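Local coordinates for putative iron binding protein (Bordetella pertussis Tohama I, PDB 2OWT) that binds ferric iron and is probably the extracytoplasmic solute-binding protein of a bacterial iron uptake system, at residues L102-R107 / T235-S240; V108-K113 / G194-Y199. One frame throughout, in Å; residues are numbered along the deposited sequence.

Contact 1 of 2, residues L102-R107 / T235-S240. With CO3 (carbonate ion), chain C.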
# COMPACT_ATOMS: atom_id res chain seq x y z
N LEU A 102 -9.48 -3.18 2.41
CA LEU A 102 -10.45 -2.38 1.65
C LEU A 102 -10.09 -2.27 0.18
O LEU A 102 -10.97 -2.14 -0.68
CB LEU A 102 -10.65 -1.00 2.28
CG LEU A 102 -11.13 -0.96 3.74
CD1 LEU A 102 -11.02 0.45 4.29
CD2 LEU A 102 -12.56 -1.50 3.91
N SER A 103 -8.79 -2.32 -0.11
CA SER A 103 -8.27 -2.30 -1.48
C SER A 103 -6.97 -3.10 -1.55
O SER A 103 -6.35 -3.39 -0.51
CB SER A 103 -8.02 -0.85 -1.94
OG SER A 103 -7.02 -0.22 -1.16
N LEU A 104 -6.57 -3.47 -2.77
CA LEU A 104 -5.28 -4.13 -3.01
C LEU A 104 -4.35 -3.26 -3.87
O LEU A 104 -4.81 -2.40 -4.62
CB LEU A 104 -5.49 -5.49 -3.68
CG LEU A 104 -6.02 -6.70 -2.91
CD1 LEU A 104 -6.89 -7.57 -3.82
CD2 LEU A 104 -4.85 -7.52 -2.33
N ARG A 105 -3.06 -3.52 -3.76
CA ARG A 105 -2.03 -2.79 -4.49
C ARG A 105 -0.84 -3.71 -4.68
O ARG A 105 -0.61 -4.60 -3.87
CB ARG A 105 -1.58 -1.55 -3.71
CG ARG A 105 -1.48 -1.78 -2.20
CD ARG A 105 -2.46 -0.87 -1.46
NE ARG A 105 -1.64 0.21 -0.93
CZ ARG A 105 -1.94 1.49 -0.94
NH1 ARG A 105 -3.08 1.94 -1.44
NH2 ARG A 105 -1.05 2.33 -0.45
N ASP A 106 -0.07 -3.48 -5.73
CA ASP A 106 1.14 -4.27 -5.98
C ASP A 106 2.37 -3.37 -6.08
O ASP A 106 2.29 -2.24 -6.57
CB ASP A 106 0.98 -5.18 -7.22
CG ASP A 106 0.57 -4.42 -8.49
OD1 ASP A 106 0.04 -3.29 -8.41
OD2 ASP A 106 0.76 -4.96 -9.59
N ARG A 107 3.50 -3.86 -5.57
CA ARG A 107 4.76 -3.15 -5.68
C ARG A 107 5.49 -3.69 -6.89
O ARG A 107 5.86 -4.86 -6.94
CB ARG A 107 5.60 -3.31 -4.41
CG ARG A 107 6.69 -2.25 -4.24
CD ARG A 107 6.92 -1.93 -2.78
NE ARG A 107 7.76 -0.75 -2.59
CZ ARG A 107 7.37 0.51 -2.79
NH1 ARG A 107 6.14 0.78 -3.23
NH2 ARG A 107 8.22 1.51 -2.57
N THR A 235 3.50 -11.67 -8.06
CA THR A 235 3.80 -10.27 -7.77
C THR A 235 3.43 -9.95 -6.33
O THR A 235 2.38 -10.38 -5.85
CB THR A 235 3.09 -9.32 -8.76
OG1 THR A 235 3.64 -9.51 -10.06
CG2 THR A 235 3.28 -7.85 -8.37
N HIS A 236 4.28 -9.20 -5.65
CA HIS A 236 4.01 -8.82 -4.26
C HIS A 236 2.83 -7.84 -4.21
O HIS A 236 2.79 -6.85 -4.96
CB HIS A 236 5.25 -8.23 -3.61
CG HIS A 236 4.99 -7.59 -2.29
ND1 HIS A 236 4.89 -6.22 -2.14
CD2 HIS A 236 4.77 -8.12 -1.07
CE1 HIS A 236 4.64 -5.94 -0.87
NE2 HIS A 236 4.57 -7.07 -0.20
N VAL A 237 1.85 -8.15 -3.36
CA VAL A 237 0.67 -7.31 -3.18
C VAL A 237 0.53 -6.96 -1.71
O VAL A 237 0.83 -7.79 -0.83
CB VAL A 237 -0.66 -7.96 -3.72
CG1 VAL A 237 -0.52 -8.40 -5.19
CG2 VAL A 237 -1.11 -9.13 -2.85
N ASN A 238 0.11 -5.72 -1.46
CA ASN A 238 -0.19 -5.25 -0.12
C ASN A 238 -1.62 -4.70 -0.13
O ASN A 238 -2.32 -4.79 -1.15
CB ASN A 238 0.85 -4.21 0.33
CG ASN A 238 1.03 -4.15 1.85
OD1 ASN A 238 0.10 -4.44 2.62
ND2 ASN A 238 2.20 -3.73 2.29
N ILE A 239 -2.07 -4.15 1.00
CA ILE A 239 -3.46 -3.69 1.12
C ILE A 239 -3.56 -2.28 1.68
O ILE A 239 -2.61 -1.75 2.25
CB ILE A 239 -4.31 -4.63 2.07
CG1 ILE A 239 -3.80 -4.56 3.51
CG2 ILE A 239 -4.34 -6.10 1.53
CD1 ILE A 239 -4.69 -5.23 4.53
N SER A 240 -4.72 -1.67 1.48
CA SER A 240 -5.16 -0.64 2.39
C SER A 240 -6.16 -1.40 3.26
O SER A 240 -6.88 -2.28 2.77
CB SER A 240 -5.77 0.56 1.66
OG SER A 240 -7.18 0.44 1.48
C CO3 C . -1.72 6.15 -0.11
O1 CO3 C . -0.62 6.81 0.06
O2 CO3 C . -1.70 5.13 -0.91
O3 CO3 C . -2.81 6.48 0.50
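Arg105 and Asn238 sit midway along an antiparallel ladder as a hydrogen-bonded pair, Asn238 N giving its bond to Arg105 O at 2.8 Å and Arg105 N returning one to Asn238 O. Toward one end, Leu102 and Ser103 both face Ser240 in a classic beta bulge: Ser240 O takes an almost straight bond from Leu102 N (2.8 Å, 175°) and a weak one from Ser103 N. The hydroxyls Ser103 OG and Ser240 OG also meet, at 2.7 Å, and Ser103 OG has a further partner in Glu276. Leu104, Val237 and Ile239 occupy the other face, where Leu104 CD2 rests 4.1 Å from Val237 CG2.

The side chain of Arg105 runs over the partner strand. Its CB just reaches Asn238 O; with chi1 at 38°, CG lies between the backbone N and carbonyl carbon and packs 3.3 Å from that same oxygen. Bent at chi2 and chi3, the chain takes CD to 3.6 Å from Ile239 C and NE past Ile239 O, and raises the guanidinium off the sheet, edge-on to the carbonate, with NH2 bonding to carbonate O2 at 2.9 Å and 165°. NH1 turns instead to Glu276 in a salt bridge.

Carbonate O2 is itself a ligand of the iron, as is O1, and Arg14 and Glu15 hold the same anion. Glu276 probably helps to orient Arg105, whose positive charge probably helps to hold the carbonate on the metal.

Contact 2 of 2, residues V108-K113 / G194-Y199. With FE (Fe (III) ion), chain B.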
# COMPACT_ATOMS: atom_id res chain seq x y z
N VAL A 108 5.67 -2.82 -7.88
CA VAL A 108 6.11 -3.24 -9.22
C VAL A 108 7.37 -2.48 -9.63
O VAL A 108 7.89 -1.66 -8.87
CB VAL A 108 4.98 -2.99 -10.27
CG1 VAL A 108 3.76 -3.80 -9.95
CG2 VAL A 108 4.61 -1.51 -10.33
N LEU A 109 7.86 -2.74 -10.84
CA LEU A 109 9.03 -2.05 -11.37
C LEU A 109 8.62 -0.94 -12.34
O LEU A 109 7.91 -1.18 -13.32
CB LEU A 109 9.98 -3.04 -12.04
CG LEU A 109 11.43 -2.64 -12.35
CD1 LEU A 109 12.30 -2.66 -11.10
CD2 LEU A 109 12.00 -3.60 -13.39
N TYR A 110 9.03 0.29 -12.03
CA TYR A 110 8.88 1.41 -12.96
C TYR A 110 10.01 1.27 -13.95
O TYR A 110 11.16 1.04 -13.55
CB TYR A 110 9.00 2.75 -12.22
CG TYR A 110 7.79 3.14 -11.37
CD1 TYR A 110 6.81 2.20 -11.02
CD2 TYR A 110 7.67 4.44 -10.87
CE1 TYR A 110 5.71 2.56 -10.22
CE2 TYR A 110 6.59 4.81 -10.07
CZ TYR A 110 5.61 3.87 -9.74
OH TYR A 110 4.56 4.25 -8.95
N VAL A 111 9.70 1.34 -15.23
CA VAL A 111 10.72 1.17 -16.26
C VAL A 111 10.64 2.27 -17.30
O VAL A 111 9.56 2.62 -17.74
CB VAL A 111 10.62 -0.21 -16.97
CG1 VAL A 111 11.79 -0.38 -17.92
CG2 VAL A 111 10.59 -1.35 -15.94
N GLU A 112 11.79 2.82 -17.66
CA GLU A 112 11.88 3.76 -18.76
C GLU A 112 11.19 3.10 -19.94
O GLU A 112 11.51 1.96 -20.29
CB GLU A 112 13.35 4.07 -19.06
CG GLU A 112 13.60 5.39 -19.78
CD GLU A 112 13.26 5.33 -21.26
OE1 GLU A 112 13.60 4.32 -21.92
OE2 GLU A 112 12.65 6.30 -21.76
N LYS A 113 10.23 3.81 -20.53
CA LYS A 113 9.34 3.23 -21.55
C LYS A 113 9.99 2.50 -22.74
O LYS A 113 9.37 1.59 -23.30
CB LYS A 113 8.31 4.24 -22.06
CG LYS A 113 8.88 5.51 -22.65
CD LYS A 113 7.76 6.45 -23.07
CE LYS A 113 8.31 7.75 -23.67
NZ LYS A 113 9.60 7.54 -24.40
N GLY A 194 13.04 1.25 -11.00
CA GLY A 194 12.86 1.44 -9.55
C GLY A 194 11.63 0.72 -9.04
O GLY A 194 10.72 0.47 -9.81
N LEU A 195 11.63 0.39 -7.75
CA LEU A 195 10.46 -0.26 -7.10
C LEU A 195 9.45 0.75 -6.60
O LEU A 195 9.82 1.72 -5.95
CB LEU A 195 10.90 -1.13 -5.92
CG LEU A 195 11.40 -2.55 -6.15
CD1 LEU A 195 11.76 -3.12 -4.80
CD2 LEU A 195 10.36 -3.44 -6.85
N ALA A 196 8.18 0.53 -6.92
CA ALA A 196 7.11 1.43 -6.47
C ALA A 196 5.72 0.88 -6.78
O ALA A 196 5.59 -0.05 -7.56
CB ALA A 196 7.29 2.82 -7.05
N ASN A 197 4.68 1.47 -6.17
CA ASN A 197 3.31 0.97 -6.31
C ASN A 197 2.68 1.39 -7.63
O ASN A 197 2.77 2.56 -8.04
CB ASN A 197 2.45 1.42 -5.11
CG ASN A 197 2.79 0.67 -3.80
OD1 ASN A 197 3.47 -0.35 -3.80
ND2 ASN A 197 2.30 1.18 -2.69
N ALA A 198 2.04 0.44 -8.30
CA ALA A 198 1.52 0.67 -9.66
C ALA A 198 0.37 1.66 -9.69
O ALA A 198 0.18 2.35 -10.69
CB ALA A 198 1.12 -0.64 -10.34
N TYR A 199 -0.40 1.75 -8.60
CA TYR A 199 -1.54 2.67 -8.59
C TYR A 199 -1.12 4.14 -8.80
O TYR A 199 -1.89 4.91 -9.37
CB TYR A 199 -2.44 2.49 -7.35
CG TYR A 199 -1.79 2.77 -6.02
CD1 TYR A 199 -1.73 4.06 -5.51
CD2 TYR A 199 -1.27 1.73 -5.25
CE1 TYR A 199 -1.13 4.32 -4.28
CE2 TYR A 199 -0.66 1.98 -4.03
CZ TYR A 199 -0.60 3.27 -3.55
OH TYR A 199 -0.00 3.53 -2.34
FE FE B . 0.20 5.01 -1.19
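Strands 108-112 and 194-197 run antiparallel with skewed axes (120°), Val108-Ala196 and Tyr110-Gly194 being hydrogen-bonded pairs on either side of the non-hydrogen-bonded pair Leu109-Leu195. The short beta ladder belongs to one lobe of a periplasmic binding protein fold and runs into helix 198-205. Val108 N to Ala196 O and Tyr110 N to Gly194 O are bonds of 2.8 Å.

Tyr110 and Val108 supply the main side-chain contacts. Tyr110 CB lies 3.7 Å from Gly194 O; CG, anti to the carbonyl carbon (chi1 -74°), directs the ring toward Ala196, whose CB makes a CH-pi contact 3.6 Å from the ring centroid. The phenol gives a short hydrogen bond, OH to Asn197 O at 2.6 Å, from above the carbonyl plane. The methyl over one face, offset toward the rim, and the bonded hydroxyl hold the ring in place beside helix 180-187. Val108 CG2 touches Ala198 CB at 3.6 Å, joining the strand to the residue before Tyr199.

Asn197 points away from strand 108-112, its ND2 making a weak hydrogen bond to Tyr199 OH. With Tyr143 and Tyr200, Tyr199 binds the iron, its OH 1.9 Å from the metal, which lies in the plane of the ring.

In the fold
Contacts 1 and 2 share strand 100-112 and lie in one mixed sheet, their centres about 14 Å apart. Along the chain, segments 102-107 and 108-113 come consecutively, then 194-199, and 235-240 last, so contact 2 is enclosed in sequence by contact 1. Strands 100-112 and 237-245 are long and adjacent, consistent with the paired hinge strands that join the two lobes of class II periplasmic binding proteins; contact 2 carries the same strand into one lobe. The contacts touch through Asp106 O and Ala198 N, a probable hydrogen bond. The iron lies beside Arg105 of contact 1, which serves the metal-bound carbonate, and Tyr199 of contact 2, a metal ligand.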